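Local coordinates for protein (superoxide dismutase) (Sulfolobus acidocaldarius, PDB 1B06) that converts superoxide radicals into hydrogen peroxide and molecular oxygen, using one iron ion per subunit, at residues G98-G103 with G114-F119; L14-D19 with N89-A94. All coordinates share one frame; numbering follows the deposited sequence.

Overall arrangement
The two contacts follow one another along the chain: contact 2 closes at 89-94, and contact 1 opens four residues later at 98-103. Their centres lie about 21 Å apart, joined by the loop that runs from helix 67-89 to helix 103-113. Contact 2 belongs to the alpha-hairpin domain and joins the loop before helix 27-57 to the end of helix 67-89 and the loop that follows it, the side chain of M91 lying about 9 Å from the bound iron ion. Contact 1 lies in the C-terminal domain, away from the metal, where the loop meets the start of helix 116-129. One connecting loop thus makes contacts near both ends, first beside the metal-bearing hairpin and then against the C-terminal helices.

Contact 1 (G98-G103 with G114-F119); sequences GGKPGG and GSFDRF
The backbones of K100 and F116 approach no closer than 7.3 Å between their CA atoms, an irregular loop facing the first turn of a helix, with no direct hydrogen bond across. The F116 ring spans most of this distance. With CG anti to the backbone N (chi1 178°), the phenyl extends from the helix start to the loop, where P101 lies over one face in a CH-pi contact: P101 CD is 3.5 Å from the ring centroid, 20° off the ring normal and displaced toward the rim, nearest CD1 and CE1. K100 runs past the ring in the opposite direction, its CG 3.5 Å from F116 CD2, and its bent chain carries CE back beside F116 CB. The carbonyl of G99 comes obliquely to the far end of the ring, its O 3.8 Å from F116 CE2. A water bridges the lysine amine and the helix-start amide, accepting from F116 N at 3.0 Å and weakly from K100 NZ at 3.3 Å; it thereby occupies a backbone N-H of the first helical turn. S115 is the N-cap, its OG taking a weak capping bond from R118 N at 3.4 Å. Helix 103-113, the intervening chain, lies alongside: K100 touches A106, while P101 and F119 each touch I109. Pointing away from the loop, R118 bonds through NH1 to I56 O of the second subunit.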
ATOM      1  N   GLY A  98      -2.049  33.343  -2.421  1.00 33.34           N
ATOM      2  CA  GLY A  98      -3.492  33.379  -2.528  1.00 30.19           C
ATOM      3  C   GLY A  98      -3.922  33.965  -3.851  1.00 30.94           C
ATOM      4  O   GLY A  98      -3.100  34.170  -4.744  1.00 35.60           O
ATOM      5  N   GLY A  99      -5.215  34.234  -3.980  1.00 28.64           N
ATOM      6  CA  GLY A  99      -5.723  34.806  -5.211  1.00 30.09           C
ATOM      7  C   GLY A  99      -6.062  33.775  -6.268  1.00 29.09           C
ATOM      8  O   GLY A  99      -6.404  32.632  -5.962  1.00 36.58           O
ATOM      9  N   LYS A 100      -5.959  34.189  -7.523  1.00 26.66           N
ATOM     10  CA  LYS A 100      -6.261  33.333  -8.656  1.00 30.11           C
ATOM     11  C   LYS A 100      -5.003  33.122  -9.495  1.00 27.03           C
ATOM     12  O   LYS A 100      -4.137  33.991  -9.550  1.00 33.18           O
ATOM     13  CB  LYS A 100      -7.345  34.000  -9.505  1.00 35.95           C
ATOM     14  CG  LYS A 100      -8.012  33.086 -10.518  1.00 55.50           C
ATOM     15  CD  LYS A 100      -7.743  33.548 -11.943  1.00 64.00           C
ATOM     16  CE  LYS A 100      -7.662  32.372 -12.904  1.00 67.64           C
ATOM     17  NZ  LYS A 100      -8.675  32.482 -13.992  1.00 72.20           N
ATOM     18  N   PRO A 101      -4.877  31.960 -10.152  1.00 22.01           N
ATOM     19  CA  PRO A 101      -3.678  31.744 -10.967  1.00 20.38           C
ATOM     20  C   PRO A 101      -3.692  32.620 -12.212  1.00 19.14           C
ATOM     21  O   PRO A 101      -4.695  33.249 -12.524  1.00 21.77           O
ATOM     22  CB  PRO A 101      -3.735  30.257 -11.306  1.00 20.68           C
ATOM     23  CG  PRO A 101      -5.179  29.911 -11.222  1.00 22.62           C
ATOM     24  CD  PRO A 101      -5.778  30.796 -10.170  1.00 18.48           C
ATOM     25  N   GLY A 102      -2.568  32.663 -12.915  1.00 20.52           N
ATOM     26  CA  GLY A 102      -2.475  33.453 -14.126  1.00 16.20           C
ATOM     27  C   GLY A 102      -1.592  32.729 -15.116  1.00 17.33           C
ATOM     28  O   GLY A 102      -1.201  31.594 -14.882  1.00 18.67           O
ATOM     29  N   GLY A 103      -1.283  33.376 -16.231  1.00 15.84           N
ATOM     30  CA  GLY A 103      -0.428  32.759 -17.225  1.00 16.17           C
ATOM     31  C   GLY A 103      -0.976  31.488 -17.839  1.00 13.86           C
ATOM     32  O   GLY A 103      -2.185  31.295 -17.919  1.00 16.28           O
ATOM     33  N   GLY A 114     -13.045  24.325 -16.964  1.00 21.19           N
ATOM     34  CA  GLY A 114     -14.063  25.324 -17.233  1.00 21.12           C
ATOM     35  C   GLY A 114     -13.787  26.654 -16.569  1.00 21.38           C
ATOM     36  O   GLY A 114     -14.004  27.707 -17.162  1.00 21.77           O
ATOM     37  N   SER A 115     -13.308  26.610 -15.331  1.00 21.07           N
ATOM     38  CA  SER A 115     -13.001  27.831 -14.598  1.00 22.20           C
ATOM     39  C   SER A 115     -12.221  27.513 -13.333  1.00 21.99           C
ATOM     40  O   SER A 115     -12.155  26.361 -12.912  1.00 23.53           O
ATOM     41  CB  SER A 115     -14.294  28.564 -14.229  1.00 24.37           C
ATOM     42  OG  SER A 115     -15.024  27.851 -13.246  1.00 26.13           O
ATOM     43  N   PHE A 116     -11.634  28.540 -12.726  1.00 19.93           N
ATOM     44  CA  PHE A 116     -10.867  28.361 -11.499  1.00 20.08           C
ATOM     45  C   PHE A 116     -11.768  27.905 -10.345  1.00 20.25           C
ATOM     46  O   PHE A 116     -11.341  27.156  -9.469  1.00 20.51           O
ATOM     47  CB  PHE A 116     -10.166  29.672 -11.130  1.00 16.97           C
ATOM     48  CG  PHE A 116      -9.391  29.602  -9.850  1.00 22.32           C
ATOM     49  CD1 PHE A 116      -8.381  28.661  -9.686  1.00 21.81           C
ATOM     50  CD2 PHE A 116      -9.674  30.472  -8.803  1.00 21.37           C
ATOM     51  CE1 PHE A 116      -7.662  28.585  -8.497  1.00 22.78           C
ATOM     52  CE2 PHE A 116      -8.960  30.405  -7.610  1.00 21.67           C
ATOM     53  CZ  PHE A 116      -7.952  29.459  -7.458  1.00 23.85           C
ATOM     54  N   ASP A 117     -13.018  28.355 -10.349  1.00 22.63           N
ATOM     55  CA  ASP A 117     -13.960  27.982  -9.302  1.00 24.81           C
ATOM     56  C   ASP A 117     -14.297  26.493  -9.332  1.00 21.71           C
ATOM     57  O   ASP A 117     -14.390  25.864  -8.283  1.00 23.91           O
ATOM     58  CB  ASP A 117     -15.239  28.811  -9.418  1.00 34.39           C
ATOM     59  CG  ASP A 117     -15.047  30.241  -8.941  1.00 48.22           C
ATOM     60  OD1 ASP A 117     -14.618  30.434  -7.783  1.00 57.42           O
ATOM     61  OD2 ASP A 117     -15.319  31.176  -9.722  1.00 56.26           O
ATOM     62  N   ARG A 118     -14.485  25.929 -10.522  1.00 14.12           N
ATOM     63  CA  ARG A 118     -14.789  24.507 -10.629  1.00 17.59           C
ATOM     64  C   ARG A 118     -13.554  23.724 -10.216  1.00 15.39           C
ATOM     65  O   ARG A 118     -13.647  22.781  -9.438  1.00 18.47           O
ATOM     66  CB  ARG A 118     -15.170  24.123 -12.060  1.00 21.17           C
ATOM     67  CG  ARG A 118     -16.525  23.438 -12.179  1.00 24.34           C
ATOM     68  CD  ARG A 118     -16.461  21.942 -11.911  1.00 23.74           C
ATOM     69  NE  ARG A 118     -17.030  21.602 -10.609  1.00 28.34           N
ATOM     70  CZ  ARG A 118     -17.515  20.408 -10.275  1.00 25.71           C
ATOM     71  NH1 ARG A 118     -17.517  19.404 -11.142  1.00 28.22           N
ATOM     72  NH2 ARG A 118     -17.980  20.210  -9.054  1.00 23.83           N
ATOM     73  N   PHE A 119     -12.399  24.121 -10.740  1.00 13.67           N
ATOM     74  CA  PHE A 119     -11.153  23.446 -10.399  1.00 15.88           C
ATOM     75  C   PHE A 119     -11.005  23.385  -8.884  1.00 18.97           C
ATOM     76  O   PHE A 119     -10.702  22.329  -8.321  1.00 22.17           O
ATOM     77  CB  PHE A 119      -9.948  24.181 -10.994  1.00 16.26           C
ATOM     78  CG  PHE A 119      -8.630  23.701 -10.454  1.00 19.20           C
ATOM     79  CD1 PHE A 119      -8.070  22.510 -10.907  1.00 15.02           C
ATOM     80  CD2 PHE A 119      -7.970  24.414  -9.459  1.00 17.01           C
ATOM     81  CE1 PHE A 119      -6.876  22.033 -10.373  1.00 17.77           C
ATOM     82  CE2 PHE A 119      -6.772  23.943  -8.917  1.00 19.87           C
ATOM     83  CZ  PHE A 119      -6.227  22.751  -9.376  1.00 19.77           C
TER
HETATM   84  O   HOH W   1     -11.617  31.074 -14.252  1.00 37.77           O

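Contact 2 (L14-D19 with N89-A94); sequences LPYKVD and NNMAPA
P15 touches N89 at the end of helix 67-89, the two side chains crossing at about a right angle with P15 CG 3.4 Å from N89 OD1. N89 CG lies anti to the carbonyl carbon (chi1 -74°), beside the backbone N, and the amide oxygen turns to P15 while ND2 bonds weakly to A85 O. Next comes Y16, which makes the widest set of contacts. Its CG sits between the backbone N and the carbonyl carbon, at a chi1 of 32° well short of staggered, and the ring reaches across with P15 CD over one face. P93 CD approaches obliquely, 4.1 Å from Y16 CD2, and M91 O is 3.7 Å from Y16 CE2. At the far end the hydroxyl lies beside the M91 side chain, OH to CE 3.8 Å, and hydrogen-bonds to W88 O. Replacing this tyrosine by alanine would probably leave W88 O without this partner and open a gap between segment 14-19 and the backbone from M91 to P93. Further along, V18 leans on I30 and D19 on K27 of helix 27-57, while backbone hydrogen bonds pair N90 with N196 and A92 with V194, just before helix 197-205.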
ATOM      1  N   LEU A  14      13.864  27.691   4.933  1.00 24.12           N
ATOM      2  CA  LEU A  14      12.470  28.091   4.777  1.00 23.32           C
ATOM      3  C   LEU A  14      12.491  29.396   3.986  1.00 23.04           C
ATOM      4  O   LEU A  14      13.303  30.276   4.258  1.00 27.22           O
ATOM      5  CB  LEU A  14      11.828  28.313   6.152  1.00 22.86           C
ATOM      6  CG  LEU A  14      10.326  28.058   6.297  1.00 18.67           C
ATOM      7  CD1 LEU A  14      10.015  26.602   6.000  1.00 24.81           C
ATOM      8  CD2 LEU A  14       9.889  28.409   7.698  1.00 23.52           C
ATOM      9  N   PRO A  15      11.608  29.536   2.987  1.00 21.33           N
ATOM     10  CA  PRO A  15      11.565  30.759   2.174  1.00 22.84           C
ATOM     11  C   PRO A  15      11.019  32.010   2.869  1.00 21.83           C
ATOM     12  O   PRO A  15      11.007  33.092   2.283  1.00 27.12           O
ATOM     13  CB  PRO A  15      10.709  30.368   0.964  1.00 22.36           C
ATOM     14  CG  PRO A  15      10.453  28.885   1.103  1.00 22.59           C
ATOM     15  CD  PRO A  15      10.608  28.555   2.546  1.00 19.10           C
ATOM     16  N   TYR A  16      10.574  31.868   4.113  1.00 21.43           N
ATOM     17  CA  TYR A  16      10.020  32.993   4.861  1.00 20.26           C
ATOM     18  C   TYR A  16      10.110  32.687   6.348  1.00 23.02           C
ATOM     19  O   TYR A  16      10.624  31.637   6.736  1.00 21.91           O
ATOM     20  CB  TYR A  16       8.557  33.213   4.469  1.00 18.15           C
ATOM     21  CG  TYR A  16       7.852  31.927   4.107  1.00 15.47           C
ATOM     22  CD1 TYR A  16       7.538  30.986   5.085  1.00 15.21           C
ATOM     23  CD2 TYR A  16       7.559  31.623   2.781  1.00 12.20           C
ATOM     24  CE1 TYR A  16       6.957  29.773   4.753  1.00 18.28           C
ATOM     25  CE2 TYR A  16       6.976  30.411   2.434  1.00 15.84           C
ATOM     26  CZ  TYR A  16       6.680  29.490   3.422  1.00 18.19           C
ATOM     27  OH  TYR A  16       6.129  28.279   3.083  1.00 16.35           O
ATOM     28  N   LYS A  17       9.613  33.601   7.177  1.00 25.86           N
ATOM     29  CA  LYS A  17       9.634  33.409   8.622  1.00 26.16           C
ATOM     30  C   LYS A  17       8.552  32.409   8.994  1.00 24.51           C
ATOM     31  O   LYS A  17       7.550  32.294   8.294  1.00 26.68           O
ATOM     32  CB  LYS A  17       9.401  34.738   9.334  1.00 32.32           C
ATOM     33  CG  LYS A  17      10.511  35.745   9.112  1.00 40.52           C
ATOM     34  CD  LYS A  17      10.546  36.782  10.222  1.00 52.27           C
ATOM     35  CE  LYS A  17      11.372  37.998   9.823  1.00 60.45           C
ATOM     36  NZ  LYS A  17      11.633  38.907  10.978  1.00 65.70           N
ATOM     37  N   VAL A  18       8.751  31.692  10.096  1.00 25.13           N
ATOM     38  CA  VAL A  18       7.795  30.671  10.524  1.00 27.13           C
ATOM     39  C   VAL A  18       6.398  31.187  10.845  1.00 25.57           C
ATOM     40  O   VAL A  18       5.464  30.398  10.981  1.00 24.28           O
ATOM     41  CB  VAL A  18       8.310  29.888  11.753  1.00 25.08           C
ATOM     42  CG1 VAL A  18       9.600  29.172  11.406  1.00 27.54           C
ATOM     43  CG2 VAL A  18       8.517  30.826  12.923  1.00 29.22           C
ATOM     44  N   ASP A  19       6.252  32.502  10.971  1.00 24.85           N
ATOM     45  CA  ASP A  19       4.947  33.078  11.273  1.00 24.23           C
ATOM     46  C   ASP A  19       4.392  33.856  10.088  1.00 22.71           C
ATOM     47  O   ASP A  19       3.402  34.573  10.224  1.00 26.66           O
ATOM     48  CB  ASP A  19       5.039  33.992  12.497  1.00 27.24           C
ATOM     49  CG  ASP A  19       5.896  35.221  12.248  1.00 31.60           C
ATOM     50  OD1 ASP A  19       6.603  35.268  11.220  1.00 34.49           O
ATOM     51  OD2 ASP A  19       5.864  36.147  13.082  1.00 36.27           O
ATOM     52  N   ASN A  89       7.784  26.106  -0.846  1.00 14.76           N
ATOM     53  CA  ASN A  89       7.884  27.044  -1.956  1.00 13.84           C
ATOM     54  C   ASN A  89       6.561  27.251  -2.678  1.00 15.98           C
ATOM     55  O   ASN A  89       6.374  28.254  -3.372  1.00 16.74           O
ATOM     56  CB  ASN A  89       8.929  26.557  -2.956  1.00 17.76           C
ATOM     57  CG  ASN A  89      10.339  26.751  -2.453  1.00 21.91           C
ATOM     58  OD1 ASN A  89      10.736  27.859  -2.114  1.00 28.58           O
ATOM     59  ND2 ASN A  89      11.105  25.672  -2.402  1.00 30.45           N
ATOM     60  N   ASN A  90       5.647  26.303  -2.508  1.00 13.39           N
ATOM     61  CA  ASN A  90       4.344  26.365  -3.158  1.00 11.90           C
ATOM     62  C   ASN A  90       3.356  27.228  -2.379  1.00 14.76           C
ATOM     63  O   ASN A  90       2.188  27.336  -2.750  1.00 11.89           O
ATOM     64  CB  ASN A  90       3.786  24.950  -3.323  1.00 13.12           C
ATOM     65  CG  ASN A  90       2.879  24.809  -4.536  1.00 18.81           C
ATOM     66  OD1 ASN A  90       3.234  25.195  -5.655  1.00 20.57           O
ATOM     67  ND2 ASN A  90       1.698  24.246  -4.317  1.00 13.24           N
ATOM     68  N   MET A  91       3.836  27.828  -1.293  1.00 13.42           N
ATOM     69  CA  MET A  91       3.026  28.710  -0.454  1.00 16.83           C
ATOM     70  C   MET A  91       3.735  30.068  -0.350  1.00 17.23           C
ATOM     71  O   MET A  91       4.933  30.171  -0.614  1.00 16.55           O
ATOM     72  CB  MET A  91       2.845  28.102   0.940  1.00 16.09           C
ATOM     73  CG  MET A  91       1.986  26.846   0.961  1.00 17.88           C
ATOM     74  SD  MET A  91       1.494  26.312   2.609  1.00 17.79           S
ATOM     75  CE  MET A  91       3.127  25.936   3.362  1.00 14.61           C
ATOM     76  N   ALA A  92       2.997  31.106   0.026  1.00 19.42           N
ATOM     77  CA  ALA A  92       3.573  32.434   0.156  1.00 18.45           C
ATOM     78  C   ALA A  92       2.786  33.221   1.187  1.00 24.47           C
ATOM     79  O   ALA A  92       1.598  32.976   1.383  1.00 28.66           O
ATOM     80  CB  ALA A  92       3.540  33.148  -1.186  1.00 15.62           C
ATOM     81  N   PRO A  93       3.443  34.170   1.876  1.00 28.90           N
ATOM     82  CA  PRO A  93       2.774  34.991   2.893  1.00 32.38           C
ATOM     83  C   PRO A  93       1.449  35.577   2.411  1.00 37.27           C
ATOM     84  O   PRO A  93       1.301  35.929   1.239  1.00 33.63           O
ATOM     85  CB  PRO A  93       3.803  36.072   3.210  1.00 27.21           C
ATOM     86  CG  PRO A  93       5.113  35.414   2.926  1.00 29.42           C
ATOM     87  CD  PRO A  93       4.870  34.512   1.749  1.00 28.03           C
ATOM     88  N   ALA A  94       0.496  35.668   3.333  1.00 48.14           N
ATOM     89  CA  ALA A  94      -0.844  36.191   3.072  1.00 57.71           C
ATOM     90  C   ALA A  94      -0.998  37.070   1.830  1.00 61.74           C
ATOM     91  O   ALA A  94      -1.745  36.735   0.907  1.00 65.00           O
ATOM     92  CB  ALA A  94      -1.333  36.947   4.299  1.00 63.54           C
TER